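Local coordinates for hypothetical protein (Uncultured marine organism, PDB 2OD6) that is of unknown function but forms a dimeric ferredoxin-like fold that holds a 10-oxo fatty acid in a pocket between its sheet and helices, at residues T8-A13 against V62-Y67; I16-M21 against E57-V62. All blocks are in the same frame, centred on the assembly; numbering follows the deposited sequence.

Contact 1 (T8-A13 against V62-Y67); sequences TSFTTA and VMTYEY. With OHA (10-oxohexadecanoic acid), chain E.
S9 and Y67 reach the same carboxylate oxygen because both first torsions set the side chain beside its own backbone N, OG of S9 at chi1 -62° and CG of Y67 at -51°, on the side of the sheet where the ligand lies. There S9 OG donates to O2 of 10-oxohexadecanoic acid over 2.8 Å, and Y67 OH donates to that O2 over 2.6 Å. Serine suits the spot by putting a hydroxyl close to the strand; tyrosine brings one in from farther off, with O2 and S9 OG both lying at its ring edge. Y65 stands with one face against the acyl chain, C15 being 4.0 Å above its plane, while its OH donates to the ketone oxygen O1. A leucine in place of Y65 would probably leave that ketone without this donor and the C15 methylene without its flat wall. T11 CG2 packs on the M63 methyl CE at 3.7 Å, and CE in turn meets C10 of the ligand; T11 OG1 is hydrogen-bonded to T101 OG1. These pairs belong to the central antiparallel strands of a ferredoxin-like sheet, in which S9 with Y65 and T11 with M63 are hydrogen-bonded pairs; the nearly straight M63 N to T11 O bond measures 2.8 Å. On the other face F10, T64 and V62 meet, the T64 methyl CG2 lying 3.7 Å from F10 CD1, and all three also pack against the second subunit. Beta-branched T64 supplies a methyl to F10 and a hydroxyl to S48. Water 1 joins T8 OG1 to the Y67 carbonyl O, which it reaches as donor at 3.0 Å.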
# COMPACT_ATOMS: atom_id res chain seq x y z
N THR A 8 -2.65 -2.90 8.27
CA THR A 8 -1.61 -2.64 7.25
C THR A 8 -1.16 -1.22 7.29
O THR A 8 -1.98 -0.32 7.31
CB THR A 8 -2.10 -2.94 5.83
OG1 THR A 8 -2.47 -4.32 5.75
CG2 THR A 8 -0.99 -2.72 4.77
N SER A 9 0.16 -1.04 7.31
CA SER A 9 0.77 0.28 7.29
C SER A 9 1.50 0.44 5.97
O SER A 9 2.08 -0.54 5.47
CB SER A 9 1.73 0.38 8.43
OG SER A 9 1.08 0.26 9.66
N PHE A 10 1.46 1.65 5.41
CA PHE A 10 2.16 2.00 4.18
C PHE A 10 3.03 3.12 4.49
O PHE A 10 2.54 4.19 4.83
CB PHE A 10 1.19 2.44 3.08
CG PHE A 10 0.12 1.46 2.79
CD1 PHE A 10 0.32 0.41 1.91
CD2 PHE A 10 -1.11 1.55 3.42
CE1 PHE A 10 -0.68 -0.51 1.66
CE2 PHE A 10 -2.11 0.63 3.17
CZ PHE A 10 -1.90 -0.40 2.30
N THR A 11 4.33 2.89 4.48
CA THR A 11 5.27 4.01 4.75
C THR A 11 5.81 4.45 3.42
O THR A 11 6.38 3.61 2.66
CB THR A 11 6.38 3.49 5.67
OG1 THR A 11 5.80 3.09 6.92
CG2 THR A 11 7.45 4.53 5.93
N THR A 12 5.77 5.76 3.18
CA THR A 12 6.35 6.34 1.98
C THR A 12 7.61 7.03 2.42
O THR A 12 7.61 7.84 3.39
CB THR A 12 5.38 7.32 1.22
OG1 THR A 12 4.22 6.58 0.80
CG2 THR A 12 6.09 7.93 -0.01
N ALA A 13 8.68 6.67 1.75
CA ALA A 13 10.00 7.19 1.99
C ALA A 13 10.53 7.98 0.78
O ALA A 13 10.68 7.42 -0.30
CB ALA A 13 10.87 6.01 2.30
N VAL A 62 7.45 2.83 -1.51
CA VAL A 62 6.43 2.56 -0.53
C VAL A 62 6.72 1.19 0.08
O VAL A 62 6.86 0.20 -0.62
CB VAL A 62 4.98 2.59 -1.15
CG1 VAL A 62 3.90 2.15 -0.11
CG2 VAL A 62 4.68 3.99 -1.68
N MSE A 63 6.75 1.16 1.41
CA MSE A 63 6.93 -0.02 2.20
C MSE A 63 5.60 -0.49 2.82
O MSE A 63 4.86 0.30 3.45
CB MSE A 63 7.99 0.29 3.24
CG MSE A 63 9.34 0.55 2.58
SE MSE A 63 10.66 0.77 4.00
CE MSE A 63 10.19 2.46 4.66
N THR A 64 5.24 -1.74 2.64
CA THR A 64 4.01 -2.18 3.17
C THR A 64 4.32 -3.19 4.27
O THR A 64 5.17 -4.05 4.09
CB THR A 64 3.08 -2.81 2.09
OG1 THR A 64 3.64 -4.06 1.72
CG2 THR A 64 2.96 -1.91 0.86
N TYR A 65 3.65 -3.06 5.42
CA TYR A 65 3.73 -4.00 6.52
C TYR A 65 2.35 -4.61 6.73
O TYR A 65 1.41 -3.90 7.06
CB TYR A 65 4.13 -3.24 7.77
CG TYR A 65 5.44 -2.61 7.66
CD1 TYR A 65 5.55 -1.33 7.10
CD2 TYR A 65 6.60 -3.25 8.07
CE1 TYR A 65 6.79 -0.68 6.97
CE2 TYR A 65 7.88 -2.59 7.94
CZ TYR A 65 7.93 -1.33 7.39
OH TYR A 65 9.13 -0.73 7.27
N GLU A 66 2.19 -5.89 6.49
CA GLU A 66 0.91 -6.51 6.63
C GLU A 66 0.90 -7.31 7.94
O GLU A 66 1.59 -8.31 8.04
CB GLU A 66 0.64 -7.46 5.46
CG GLU A 66 0.24 -6.74 4.19
CD GLU A 66 0.22 -7.63 2.99
OE1 GLU A 66 -0.43 -8.70 2.99
OE2 GLU A 66 0.88 -7.21 2.02
N TYR A 67 0.10 -6.87 8.90
CA TYR A 67 -0.02 -7.53 10.18
C TYR A 67 -1.30 -8.37 10.34
O TYR A 67 -2.34 -8.10 9.72
CB TYR A 67 0.01 -6.50 11.28
CG TYR A 67 1.17 -5.51 11.22
CD1 TYR A 67 2.43 -5.87 11.66
CD2 TYR A 67 0.99 -4.22 10.75
CE1 TYR A 67 3.50 -4.96 11.62
CE2 TYR A 67 2.04 -3.31 10.73
CZ TYR A 67 3.28 -3.69 11.19
OH TYR A 67 4.33 -2.80 11.21
O2 OHA E . 3.52 -0.41 10.83
C16 OHA E . 4.28 0.55 10.87
O3 OHA E . 3.71 1.72 11.07
C15 OHA E . 5.79 0.44 10.74
C14 OHA E . 6.44 1.77 10.31
C13 OHA E . 7.99 1.83 10.42
C12 OHA E . 8.71 2.23 9.12
C11 OHA E . 10.15 2.77 9.31
C10 OHA E . 11.22 2.21 8.35
C9 OHA E . 11.72 0.83 8.84
C8 OHA E . 12.46 -0.05 7.80
C7 OHA E . 12.66 -1.47 8.34
O1 OHA E . 11.79 -2.33 8.19
C6 OHA E . 13.91 -1.91 9.08
C5 OHA E . 15.01 -0.85 9.12
C4 OHA E . 16.27 -1.41 9.79
C3 OHA E . 17.51 -0.50 9.75
C2 OHA E . 17.95 -0.02 8.36
C1 OHA E . 17.86 1.50 8.26
O HOH W 1 -2.46 -6.93 6.97

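Contact 2 (I16-M21 against E57-V62); sequences INDVDM and EVFRVV
I16 opens the turn that meets the F59 ring, its carbonyl carbon 3.9 Å from F59 CD2. This is the beta-to-alpha connection of the ferredoxin-like fold, where strand 7-15 gives way to helix 18-40 and the helix start settles on the neighbouring strand 59-67. N17 comes next, as N-cap: its OD1 accepts from the D20 backbone N, a capping bond whose modelled length is too short to trust, and asparagine fits because its short side chain can reach forward to a backbone N-H of the first turn. Its side chain points away from the strand, which leaves the main chain to meet the aromatic. N17 CA approaches F59 CD2 to 3.6 Å, and the peptide joining N17 to D18 lies over one ring face, the D18 N 3.6 Å above the plane and offset toward the rim. A phenylalanine serves here by offering a broad flat surface to backbone atoms. D18 adds its CB methylene, 4.0 Å from F59 CE1, and its backbone N begins the helix proper. One turn on, M21 N donates to the N17 carbonyl O, the first-turn helical bond. With CG anti to the backbone N (chi1 -164°) and the chain extended beyond it, the long, unbranched methionine side chain (present as selenomethionine) spans the gap between helix and sheet. It crosses F59 at about a right angle, SE near the ring edge and 3.9 Å from F59 CB, while F15 and R51 also touch it. On the strand R60 turns the other way, to a salt bridge with D14. M21 has two conformers; in the one described, its methyl CE lies 3.5 Å from V61 CG1, tighter than usual and so doubtful.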
# COMPACT_ATOMS: atom_id res chain seq x y z
N ILE A 16 16.39 12.54 -1.52
CA ILE A 16 16.87 13.62 -2.30
C ILE A 16 17.43 13.29 -3.69
O ILE A 16 17.66 14.22 -4.49
CB ILE A 16 18.06 14.21 -1.55
CG1 ILE A 16 17.59 15.13 -0.47
CG2 ILE A 16 18.98 14.86 -2.49
CD1 ILE A 16 18.74 15.94 -0.02
N ASN A 17 17.84 12.04 -3.89
CA ASN A 17 18.56 11.61 -5.08
C ASN A 17 18.56 10.12 -5.03
O ASN A 17 18.34 9.54 -3.98
CB ASN A 17 20.00 12.13 -5.06
CG ASN A 17 20.80 11.65 -3.84
OD1 ASN A 17 20.79 10.47 -3.45
ND2 ASN A 17 21.49 12.55 -3.24
N ASP A 18 18.96 9.55 -6.17
CA ASP A 18 19.08 8.13 -6.42
C ASP A 18 20.05 7.42 -5.49
O ASP A 18 19.73 6.35 -5.02
CB ASP A 18 19.53 7.98 -7.87
CG ASP A 18 19.44 6.57 -8.35
OD1 ASP A 18 18.30 6.05 -8.42
OD2 ASP A 18 20.52 5.99 -8.64
N VAL A 19 21.21 8.02 -5.23
CA VAL A 19 22.24 7.51 -4.31
C VAL A 19 21.61 7.27 -2.95
O VAL A 19 21.67 6.15 -2.41
CB VAL A 19 23.45 8.53 -4.19
CG1 VAL A 19 24.35 8.21 -3.01
CG2 VAL A 19 24.27 8.52 -5.46
N ASP A 20 20.93 8.28 -2.40
CA ASP A 20 20.40 8.16 -1.04
C ASP A 20 19.38 7.07 -1.02
O ASP A 20 19.38 6.22 -0.10
CB ASP A 20 19.70 9.39 -0.59
CG ASP A 20 20.66 10.41 -0.21
OD1 ASP A 20 21.85 10.01 -0.29
OD2 ASP A 20 20.24 11.51 0.15
N MSE A 21 18.50 7.09 -2.01
CA MSE A 21 17.47 6.01 -2.14
C MSE A 21 18.04 4.61 -2.18
O MSE A 21 17.48 3.66 -1.56
CB MSE A 21 16.67 6.24 -3.43
CG MSE A 21 15.40 5.52 -3.56
SE MSE A 21 14.82 5.59 -5.42
CE MSE A 21 13.93 3.92 -5.19
N GLU A 57 10.06 13.04 -11.37
CA GLU A 57 11.45 13.04 -10.91
C GLU A 57 11.54 12.95 -9.36
O GLU A 57 11.97 13.84 -8.68
CB GLU A 57 12.09 14.27 -11.48
CG GLU A 57 13.56 14.29 -11.37
CD GLU A 57 14.15 15.45 -12.11
OE1 GLU A 57 13.50 16.50 -12.27
OE2 GLU A 57 15.30 15.28 -12.55
N VAL A 58 11.06 11.86 -8.81
CA VAL A 58 11.14 11.70 -7.38
C VAL A 58 11.80 10.38 -7.10
O VAL A 58 11.76 9.46 -7.93
CB VAL A 58 9.74 11.73 -6.67
CG1 VAL A 58 9.07 13.04 -6.91
CG2 VAL A 58 8.91 10.61 -7.09
N PHE A 59 12.37 10.29 -5.91
CA PHE A 59 13.01 9.07 -5.48
C PHE A 59 12.25 8.49 -4.32
O PHE A 59 12.38 8.95 -3.21
CB PHE A 59 14.45 9.43 -5.15
CG PHE A 59 15.12 10.06 -6.27
CD1 PHE A 59 15.51 9.33 -7.35
CD2 PHE A 59 15.21 11.42 -6.31
CE1 PHE A 59 16.08 9.96 -8.48
CE2 PHE A 59 15.80 12.09 -7.43
CZ PHE A 59 16.24 11.34 -8.51
N ARG A 60 11.49 7.40 -4.51
CA ARG A 60 10.48 7.15 -3.54
C ARG A 60 10.11 5.68 -3.55
O ARG A 60 9.97 5.10 -4.58
CB ARG A 60 9.25 8.07 -3.85
CG ARG A 60 8.05 7.98 -2.89
CD ARG A 60 6.86 8.91 -3.33
NE ARG A 60 7.21 10.36 -3.36
CZ ARG A 60 6.51 11.29 -3.99
NH1 ARG A 60 5.38 11.01 -4.57
NH2 ARG A 60 6.93 12.55 -3.98
N VAL A 61 10.01 5.15 -2.36
CA VAL A 61 9.54 3.75 -2.19
C VAL A 61 8.36 3.78 -1.30
O VAL A 61 8.25 4.58 -0.41
CB VAL A 61 10.66 2.85 -1.63
CG1 VAL A 61 11.83 2.81 -2.67
CG2 VAL A 61 11.15 3.31 -0.25
N VAL A 62 7.45 2.83 -1.51
CA VAL A 62 6.43 2.56 -0.53
C VAL A 62 6.72 1.19 0.08
O VAL A 62 6.86 0.20 -0.62
CB VAL A 62 4.98 2.59 -1.15
CG1 VAL A 62 3.90 2.15 -0.11
CG2 VAL A 62 4.68 3.99 -1.68

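Overall arrangement
From the N terminus, strand 7-15 supplies the first half of contact 1, and the chain then turns at once into helix 18-40, whose start supplies the first half of contact 2. After the helix and strand 44-52, strand 59-67 returns and closes both loops: first contact 2, through its early residues, then contact 1, through its later ones. Contact 2 is therefore the inner loop and contact 1 the outer, with V62 common to both. Their centres lie about 17 Å apart. Contact 1 pairs two neighbouring strands within the sheet, whereas contact 2 ties the beginning of the helix to that same sheet; A13 N of contact 1 and V61 O of contact 2 are probably hydrogen-bonded.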